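Local structure of putative phosphomannomutase (Thermus thermophilus, 1TUO) at residues L50-H55 with V80-P85; T272-Y277 with L353-S358; R284-K289 with G325-G330. The protein probably acts as a magnesium-dependent mutase of the phosphohexose mutase family, shifting a phosphate group between positions on a sugar. One frame throughout, in Å; residues are numbered along the deposited sequence.

From the N terminus, contact 1 closes first: strand 50-55 pairs with the strand at the start of 80-85, and helix 61-75 lies in the chain between them, a short loop inside domain I. The chain then runs on to domain III before contact 2 opens at 272-277, and this loop closes only at 353-358, where two helices meet. Contact 3, between 284-289 and 325-330, is nested inside it and joins two strands of the domain III sheet. Contacts 2 and 3 touch: Ala275 O packs 3.6 Å from Phe328 CE2, and Leu274 meets Ile329, so helix 267-280 bridges the sheet and helix 348-362. Contact 1 stands apart, its centre about 30 Å from the centres of the other two.

Contact 1. Residues L50-H55 with V80-P85; sequences LVVVGH and VLLKGP
Val53 bonds the second strand through both its own N-H and its own carbonyl oxygen, which belong to successive peptide units: the N-H goes to Val80 O and the oxygen takes the N-H of Leu82, with Leu82 N to Val53 O at 2.9 Å. A third backbone bond, from Val80 N to Val51 O at 3.0 Å, completes a parallel ladder pairing Val52 with Val80 and Val53 with Leu81. This is the strand pairing of a beta-alpha-beta unit in domain I of the phosphohexose mutase fold, with helix 61-75 as the crossover; strand 102-106 flanks 50-55 on its other edge.

The apolar contacts lie on both faces. Beside Val52 and Val80, Leu50 CD1 reaches Val80 CG2 at 3.7 Å. Val52 turns CG1 beside its carbonyl carbon (chi1 -174°), and this branch meets Leu82 CG at 3.8 Å, under helix 88-97. On the opposite face Val53 CG1 touches Leu81 CD1 at 3.8 Å, next to Ser69 of helix 61-75.

Beyond Leu82 water takes over from direct bonds. Water 1 accepts from His55 N and donates to the carbonyls of Leu82 and Gly84. Water 2 sits in the plane of the His55 ring at its edge, 2.8 Å from NE2, and donates to Leu82 O. With chi1 at 65°, the ring lies against the Gly84-Pro85 peptide, CE1 3.5 Å from Pro85 N, and Gly84 O stands over one face. A leucine in place of His55 would have no ring nitrogen, and water 2 would probably lose its hold on this strand, leaving Leu82 O more weakly bridged to it.

The contact thus passes from a directly bonded, apolar ladder to a hydrated end, where two waters, together with the ring's packing on the Gly84-Pro85 peptide, tie the loop to His55.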
loop_
_atom_site.group_PDB
_atom_site.type_symbol
_atom_site.label_atom_id
_atom_site.label_comp_id
_atom_site.label_asym_id
_atom_site.label_seq_id
_atom_site.Cartn_x
_atom_site.Cartn_y
_atom_site.Cartn_z
ATOM N N LEU A 50 14.797 -4.908 20.377
ATOM C CA LEU A 50 15.381 -4.731 19.054
ATOM C C LEU A 50 14.487 -3.850 18.182
ATOM O O LEU A 50 13.262 -3.940 18.236
ATOM C CB LEU A 50 15.536 -6.090 18.378
ATOM C CG LEU A 50 15.901 -6.066 16.894
ATOM C CD1 LEU A 50 17.312 -5.551 16.729
ATOM C CD2 LEU A 50 15.767 -7.480 16.318
ATOM N N VAL A 51 15.109 -2.993 17.384
ATOM C CA VAL A 51 14.354 -2.126 16.482
ATOM C C VAL A 51 14.958 -2.307 15.107
ATOM O O VAL A 51 16.179 -2.307 14.965
ATOM C CB VAL A 51 14.481 -0.630 16.849
ATOM C CG1 VAL A 51 13.677 0.216 15.851
ATOM C CG2 VAL A 51 13.978 -0.392 18.263
ATOM N N VAL A 52 14.102 -2.468 14.104
ATOM C CA VAL A 52 14.569 -2.621 12.733
ATOM C C VAL A 52 14.271 -1.322 12.002
ATOM O O VAL A 52 13.169 -0.787 12.110
ATOM C CB VAL A 52 13.859 -3.789 12.027
ATOM C CG1 VAL A 52 14.465 -4.009 10.653
ATOM C CG2 VAL A 52 14.001 -5.062 12.865
ATOM N N VAL A 53 15.265 -0.805 11.289
ATOM C CA VAL A 53 15.107 0.443 10.541
ATOM C C VAL A 53 15.312 0.172 9.055
ATOM O O VAL A 53 16.167 -0.625 8.675
ATOM C CB VAL A 53 16.148 1.497 10.992
ATOM C CG1 VAL A 53 15.996 2.782 10.161
ATOM C CG2 VAL A 53 15.960 1.812 12.471
ATOM N N GLY A 54 14.523 0.834 8.217
ATOM C CA GLY A 54 14.668 0.658 6.786
ATOM C C GLY A 54 14.450 1.985 6.088
ATOM O O GLY A 54 14.009 2.950 6.714
ATOM N N HIS A 55 14.765 2.044 4.795
ATOM C CA HIS A 55 14.566 3.278 4.030
ATOM C C HIS A 55 14.257 2.947 2.576
ATOM O O HIS A 55 14.549 1.845 2.125
ATOM C CB HIS A 55 15.822 4.143 4.101
ATOM C CG HIS A 55 17.019 3.526 3.447
ATOM N ND1 HIS A 55 17.279 3.649 2.097
ATOM C CD2 HIS A 55 18.034 2.793 3.961
ATOM C CE1 HIS A 55 18.404 3.019 1.811
ATOM N NE2 HIS A 55 18.883 2.493 2.924
ATOM N N VAL A 80 18.991 -2.887 14.051
ATOM C CA VAL A 80 19.352 -3.552 12.810
ATOM C C VAL A 80 18.858 -2.654 11.686
ATOM O O VAL A 80 17.672 -2.346 11.607
ATOM C CB VAL A 80 18.673 -4.932 12.654
ATOM C CG1 VAL A 80 18.810 -5.416 11.211
ATOM C CG2 VAL A 80 19.313 -5.941 13.603
ATOM N N LEU A 81 19.778 -2.209 10.837
ATOM C CA LEU A 81 19.418 -1.372 9.702
ATOM C C LEU A 81 19.434 -2.299 8.494
ATOM O O LEU A 81 20.406 -3.016 8.277
ATOM C CB LEU A 81 20.445 -0.250 9.503
ATOM C CG LEU A 81 20.282 0.578 8.218
ATOM C CD1 LEU A 81 18.992 1.385 8.282
ATOM C CD2 LEU A 81 21.486 1.511 8.041
ATOM N N LEU A 82 18.357 -2.299 7.719
ATOM C CA LEU A 82 18.305 -3.155 6.549
ATOM C C LEU A 82 19.168 -2.568 5.446
ATOM O O LEU A 82 19.156 -1.360 5.202
ATOM C CB LEU A 82 16.863 -3.326 6.072
ATOM C CG LEU A 82 15.950 -3.984 7.107
ATOM C CD1 LEU A 82 14.551 -4.142 6.532
ATOM C CD2 LEU A 82 16.520 -5.348 7.496
ATOM N N LYS A 83 19.919 -3.445 4.792
ATOM C CA LYS A 83 20.831 -3.067 3.721
ATOM C C LYS A 83 20.169 -2.597 2.431
ATOM O O LYS A 83 19.363 -3.316 1.827
ATOM C CB LYS A 83 21.764 -4.240 3.400
ATOM C CG LYS A 83 22.797 -3.927 2.322
ATOM C CD LYS A 83 23.646 -5.147 1.997
ATOM C CE LYS A 83 24.680 -4.828 0.926
ATOM N NZ LYS A 83 24.043 -4.370 -0.343
ATOM N N GLY A 84 20.539 -1.389 2.013
ATOM C CA GLY A 84 20.017 -0.821 0.786
ATOM C C GLY A 84 18.558 -0.435 0.845
ATOM O O GLY A 84 17.902 -0.639 1.865
ATOM N N PRO A 85 18.022 0.146 -0.237
ATOM C CA PRO A 85 16.607 0.524 -0.210
ATOM C C PRO A 85 15.758 -0.735 -0.132
ATOM O O PRO A 85 16.070 -1.742 -0.775
ATOM C CB PRO A 85 16.419 1.265 -1.529
ATOM C CG PRO A 85 17.395 0.569 -2.448
ATOM C CD PRO A 85 18.624 0.413 -1.559
HETATM O O HOH W 1 16.771 -0.085 4.347
HETATM O O HOH W 2 20.662 0.882 4.296
#

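Contact 2. Residues T272-Y277 with L353-S358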
loop_
_atom_site.group_PDB
_atom_site.type_symbol
_atom_site.label_atom_id
_atom_site.label_comp_id
_atom_site.label_asym_id
_atom_site.label_seq_id
_atom_site.Cartn_x
_atom_site.Cartn_y
_atom_site.Cartn_z
ATOM N N THR A 272 -11.152 -6.739 -5.798
ATOM C CA THR A 272 -12.255 -7.677 -5.989
ATOM C C THR A 272 -11.832 -8.938 -6.738
ATOM O O THR A 272 -12.307 -10.035 -6.430
ATOM C CB THR A 272 -13.444 -7.010 -6.728
ATOM O OG1 THR A 272 -13.011 -6.494 -7.991
ATOM C CG2 THR A 272 -14.007 -5.881 -5.885
ATOM N N THR A 273 -10.944 -8.788 -7.716
ATOM C CA THR A 273 -10.465 -9.938 -8.479
ATOM C C THR A 273 -9.719 -10.884 -7.535
ATOM O O THR A 273 -9.913 -12.096 -7.583
ATOM C CB THR A 273 -9.513 -9.507 -9.623
ATOM O OG1 THR A 273 -10.242 -8.733 -10.590
ATOM C CG2 THR A 273 -8.918 -10.727 -10.314
ATOM N N LEU A 274 -8.879 -10.327 -6.667
ATOM C CA LEU A 274 -8.127 -11.153 -5.725
ATOM C C LEU A 274 -9.027 -11.699 -4.622
ATOM O O LEU A 274 -8.800 -12.794 -4.112
ATOM C CB LEU A 274 -6.956 -10.361 -5.120
ATOM C CG LEU A 274 -5.793 -10.103 -6.089
ATOM C CD1 LEU A 274 -4.660 -9.392 -5.349
ATOM C CD2 LEU A 274 -5.289 -11.425 -6.682
ATOM N N ALA A 275 -10.062 -10.951 -4.252
ATOM C CA ALA A 275 -10.968 -11.438 -3.220
ATOM C C ALA A 275 -11.683 -12.670 -3.768
ATOM O O ALA A 275 -11.837 -13.672 -3.072
ATOM C CB ALA A 275 -11.992 -10.367 -2.842
ATOM N N LEU A 276 -12.104 -12.594 -5.026
ATOM C CA LEU A 276 -12.806 -13.707 -5.656
ATOM C C LEU A 276 -11.898 -14.922 -5.767
ATOM O O LEU A 276 -12.292 -16.032 -5.432
ATOM C CB LEU A 276 -13.287 -13.316 -7.054
ATOM C CG LEU A 276 -13.989 -14.418 -7.856
ATOM C CD1 LEU A 276 -15.240 -14.873 -7.118
ATOM C CD2 LEU A 276 -14.362 -13.881 -9.232
ATOM N N TYR A 277 -10.682 -14.700 -6.248
ATOM C CA TYR A 277 -9.715 -15.777 -6.406
ATOM C C TYR A 277 -9.415 -16.474 -5.080
ATOM O O TYR A 277 -9.454 -17.703 -4.997
ATOM C CB TYR A 277 -8.419 -15.230 -7.010
ATOM C CG TYR A 277 -7.334 -16.277 -7.145
ATOM C CD1 TYR A 277 -6.157 -16.192 -6.401
ATOM C CD2 TYR A 277 -7.499 -17.367 -7.995
ATOM C CE1 TYR A 277 -5.172 -17.174 -6.502
ATOM C CE2 TYR A 277 -6.521 -18.354 -8.102
ATOM C CZ TYR A 277 -5.364 -18.253 -7.354
ATOM O OH TYR A 277 -4.404 -19.240 -7.443
ATOM N N LEU A 353 2.510 -10.877 -6.969
ATOM C CA LEU A 353 2.647 -12.318 -7.129
ATOM C C LEU A 353 1.310 -13.056 -7.103
ATOM O O LEU A 353 1.139 -14.046 -7.817
ATOM C CB LEU A 353 3.607 -12.875 -6.069
ATOM C CG LEU A 353 5.047 -12.382 -6.269
ATOM C CD1 LEU A 353 5.924 -12.735 -5.071
ATOM C CD2 LEU A 353 5.605 -12.992 -7.549
ATOM N N LEU A 354 0.356 -12.585 -6.300
ATOM C CA LEU A 354 -0.953 -13.238 -6.261
ATOM C C LEU A 354 -1.713 -12.952 -7.554
ATOM O O LEU A 354 -2.465 -13.800 -8.043
ATOM C CB LEU A 354 -1.763 -12.771 -5.050
ATOM C CG LEU A 354 -1.264 -13.307 -3.700
ATOM C CD1 LEU A 354 -1.959 -12.582 -2.563
ATOM C CD2 LEU A 354 -1.520 -14.813 -3.616
ATOM N N LEU A 355 -1.525 -11.761 -8.116
ATOM C CA LEU A 355 -2.193 -11.443 -9.376
ATOM C C LEU A 355 -1.656 -12.414 -10.421
ATOM O O LEU A 355 -2.410 -12.993 -11.197
ATOM C CB LEU A 355 -1.900 -10.001 -9.803
ATOM C CG LEU A 355 -2.678 -8.964 -8.994
ATOM C CD1 LEU A 355 -2.138 -7.567 -9.243
ATOM C CD2 LEU A 355 -4.159 -9.054 -9.370
ATOM N N LEU A 356 -0.340 -12.593 -10.418
ATOM C CA LEU A 356 0.320 -13.505 -11.339
ATOM C C LEU A 356 -0.216 -14.926 -11.128
ATOM O O LEU A 356 -0.503 -15.647 -12.093
ATOM C CB LEU A 356 1.835 -13.456 -11.108
ATOM C CG LEU A 356 2.741 -14.246 -12.054
ATOM C CD1 LEU A 356 2.578 -13.745 -13.481
ATOM C CD2 LEU A 356 4.188 -14.087 -11.596
ATOM N N GLU A 357 -0.359 -15.328 -9.867
ATOM C CA GLU A 357 -0.877 -16.660 -9.559
ATOM C C GLU A 357 -2.301 -16.831 -10.097
ATOM O O GLU A 357 -2.610 -17.838 -10.741
ATOM C CB GLU A 357 -0.885 -16.911 -8.048
ATOM C CG GLU A 357 -1.268 -18.352 -7.668
ATOM C CD GLU A 357 -1.420 -18.558 -6.172
ATOM O OE1 GLU A 357 -0.443 -18.317 -5.433
ATOM O OE2 GLU A 357 -2.516 -18.965 -5.731
ATOM N N SER A 358 -3.162 -15.847 -9.833
ATOM C CA SER A 358 -4.557 -15.907 -10.278
ATOM C C SER A 358 -4.682 -16.121 -11.784
ATOM O O SER A 358 -5.502 -16.921 -12.240
ATOM C CB SER A 358 -5.314 -14.621 -9.897
ATOM O OG SER A 358 -4.914 -13.523 -10.701
#
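Leu274 is the first residue of 272-277 to touch the other helix. Its CD2 methyl meets Leu355 CD2 at 3.8 Å, the two side chains crossing at about a right angle, and the same methyl rests 4.1 Å from Leu354 CB. Leu355 sets out away from 272-277; its isobutyl end swings back, and its CD2 also lies against CG of Leu274.

These are two helices of the alpha/beta/alpha domain III, 267-280 and 348-362, with their local axes 10.4 Å apart and inclined at 61°. Helix 366-377 covers another side of the first, touching Thr272 and Thr273, while Leu168 lies against Leu354 and Glu357 of the second.

Three residues after Leu274, Tyr277 reaches across with CG anti to the backbone N (chi1 177°), which extends the ring over the second helix. Ser358 CA sits over the centre of one face, 3.8 Å from the ring centroid, in a CH-pi contact, and Ser358 CB lies above CG. At the far edge, in the ring plane, Tyr277 OH donates to Glu357 OE2 at 2.6 Å, using the anti lone pair of that oxygen; ring and carboxylate planes stand 74° apart. OE2 also forms a salt bridge with Lys281, and OE1 accepts from Asp169 N, so this buried carboxylate is gripped at both oxygens and probably stays ionised. Ser358 OG donates to Leu355 O at 2.6 Å within its own helix, and is hydrogen-bonded to Gln369 NE2 of helix 366-377 as well.

Contact 3. Residues R284-K289 with G325-G330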
loop_
_atom_site.group_PDB
_atom_site.type_symbol
_atom_site.label_atom_id
_atom_site.label_comp_id
_atom_site.label_asym_id
_atom_site.label_seq_id
_atom_site.Cartn_x
_atom_site.Cartn_y
_atom_site.Cartn_z
ATOM N N ARG A 284 -11.646 -18.592 3.989
ATOM C CA ARG A 284 -12.896 -18.180 4.608
ATOM C C ARG A 284 -12.678 -17.021 5.564
ATOM O O ARG A 284 -11.543 -16.680 5.897
ATOM C CB ARG A 284 -13.539 -19.353 5.351
ATOM C CG ARG A 284 -14.858 -19.808 4.739
ATOM C CD ARG A 284 -14.687 -20.135 3.264
ATOM N NE ARG A 284 -15.946 -20.492 2.616
ATOM C CZ ARG A 284 -16.060 -20.779 1.323
ATOM N NH1 ARG A 284 -14.991 -20.752 0.538
ATOM N NH2 ARG A 284 -17.242 -21.101 0.814
ATOM N N GLY A 285 -13.777 -16.423 5.999
ATOM C CA GLY A 285 -13.695 -15.296 6.905
ATOM C C GLY A 285 -14.304 -14.080 6.237
ATOM O O GLY A 285 -15.142 -14.206 5.350
ATOM N N ARG A 286 -13.875 -12.899 6.651
ATOM C CA ARG A 286 -14.413 -11.674 6.080
ATOM C C ARG A 286 -13.365 -10.871 5.323
ATOM O O ARG A 286 -12.162 -11.068 5.491
ATOM C CB ARG A 286 -15.007 -10.817 7.196
ATOM C CG ARG A 286 -14.043 -10.638 8.346
ATOM C CD ARG A 286 -14.652 -9.927 9.546
ATOM N NE ARG A 286 -13.668 -9.854 10.623
ATOM C CZ ARG A 286 -13.336 -8.743 11.272
ATOM N NH1 ARG A 286 -13.910 -7.582 10.970
ATOM N NH2 ARG A 286 -12.411 -8.793 12.218
ATOM N N ALA A 287 -13.843 -9.980 4.466
ATOM C CA ALA A 287 -12.976 -9.100 3.703
ATOM C C ALA A 287 -13.134 -7.749 4.390
ATOM O O ALA A 287 -14.235 -7.399 4.819
ATOM C CB ALA A 287 -13.452 -9.016 2.253
ATOM N N VAL A 288 -12.045 -6.995 4.507
ATOM C CA VAL A 288 -12.101 -5.688 5.147
ATOM C C VAL A 288 -11.754 -4.632 4.102
ATOM O O VAL A 288 -10.811 -4.803 3.337
ATOM C CB VAL A 288 -11.103 -5.601 6.324
ATOM C CG1 VAL A 288 -11.336 -4.314 7.113
ATOM C CG2 VAL A 288 -11.249 -6.831 7.218
ATOM N N LYS A 289 -12.531 -3.554 4.062
ATOM C CA LYS A 289 -12.306 -2.485 3.086
ATOM C C LYS A 289 -12.567 -1.121 3.698
ATOM O O LYS A 289 -13.407 -0.989 4.587
ATOM C CB LYS A 289 -13.241 -2.667 1.880
ATOM C CG LYS A 289 -14.724 -2.747 2.263
ATOM C CD LYS A 289 -15.667 -2.564 1.065
ATOM C CE LYS A 289 -16.222 -1.140 1.009
ATOM N NZ LYS A 289 -17.314 -0.963 -0.004
ATOM N N GLY A 325 -8.066 -12.153 13.591
ATOM C CA GLY A 325 -7.836 -13.488 13.060
ATOM C C GLY A 325 -8.937 -14.165 12.264
ATOM O O GLY A 325 -8.879 -15.378 12.039
ATOM N N ASP A 326 -9.927 -13.402 11.816
ATOM C CA ASP A 326 -11.032 -13.976 11.058
ATOM C C ASP A 326 -11.207 -13.310 9.690
ATOM O O ASP A 326 -12.311 -13.283 9.149
ATOM C CB ASP A 326 -12.326 -13.851 11.872
ATOM C CG ASP A 326 -13.470 -14.662 11.289
ATOM O OD1 ASP A 326 -14.602 -14.555 11.814
ATOM O OD2 ASP A 326 -13.245 -15.411 10.314
ATOM N N CYS A 327 -10.118 -12.784 9.132
ATOM C CA CYS A 327 -10.163 -12.114 7.829
ATOM C C CYS A 327 -9.336 -12.875 6.787
ATOM O O CYS A 327 -8.452 -13.657 7.146
ATOM C CB CYS A 327 -9.599 -10.693 7.945
ATOM S SG CYS A 327 -10.319 -9.637 9.222
ATOM N N PHE A 328 -9.617 -12.657 5.501
ATOM C CA PHE A 328 -8.825 -13.313 4.458
ATOM C C PHE A 328 -8.240 -12.313 3.462
ATOM O O PHE A 328 -7.439 -12.671 2.606
ATOM C CB PHE A 328 -9.620 -14.418 3.730
ATOM C CG PHE A 328 -10.681 -13.917 2.786
ATOM C CD1 PHE A 328 -11.938 -13.550 3.254
ATOM C CD2 PHE A 328 -10.434 -13.853 1.416
ATOM C CE1 PHE A 328 -12.940 -13.129 2.369
ATOM C CE2 PHE A 328 -11.418 -13.435 0.527
ATOM C CZ PHE A 328 -12.674 -13.074 1.000
ATOM N N ILE A 329 -8.633 -11.051 3.589
ATOM C CA ILE A 329 -8.102 -10.009 2.715
ATOM C C ILE A 329 -8.537 -8.642 3.229
ATOM O O ILE A 329 -9.582 -8.515 3.862
ATOM C CB ILE A 329 -8.582 -10.200 1.251
ATOM C CG1 ILE A 329 -7.699 -9.383 0.302
ATOM C CG2 ILE A 329 -10.039 -9.777 1.114
ATOM C CD1 ILE A 329 -7.965 -9.674 -1.177
ATOM N N GLY A 330 -7.721 -7.623 2.979
ATOM C CA GLY A 330 -8.063 -6.278 3.417
ATOM C C GLY A 330 -7.557 -5.299 2.379
ATOM O O GLY A 330 -6.427 -5.424 1.916
#
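In the four-stranded sheet of domain III, the two inner strands, 286-290 and 327-331, run parallel here, with Arg286 paired to Cys327 and Val288 to Gly330. Arg286 N donates to Asp326 O at 3.0 Å, in the carbonyl plane, and Arg286 O accepts from Phe328 N. The chain then turns a corner at Phe328, and the next bond skips a residue: Val288 N goes to Ile329 O at 3.0 Å, while Phe328 O is taken by Arg278. Before the ladder, Gly285 lies so close to Asp326 O, 3.3 Å from its CA, that a side chain there would clash.

On one face, Cys327 SG lies over the Arg286 guanidinium, 3.4 Å from its plane and offset toward the rim, nearest NE, and also meets Val288 CG2 at 3.6 Å. Chi1 of 50° tucks Arg286 CG close to Asp326 O. On the other face, Ala287 CB packs on Ile329 CG2 at 3.7 Å and near Phe328 CE1.

The charge of Arg286 is met beyond the two strands, by a salt bridge to Glu321 and a bond to Thr309, which probably steady its flat group against the sulfur.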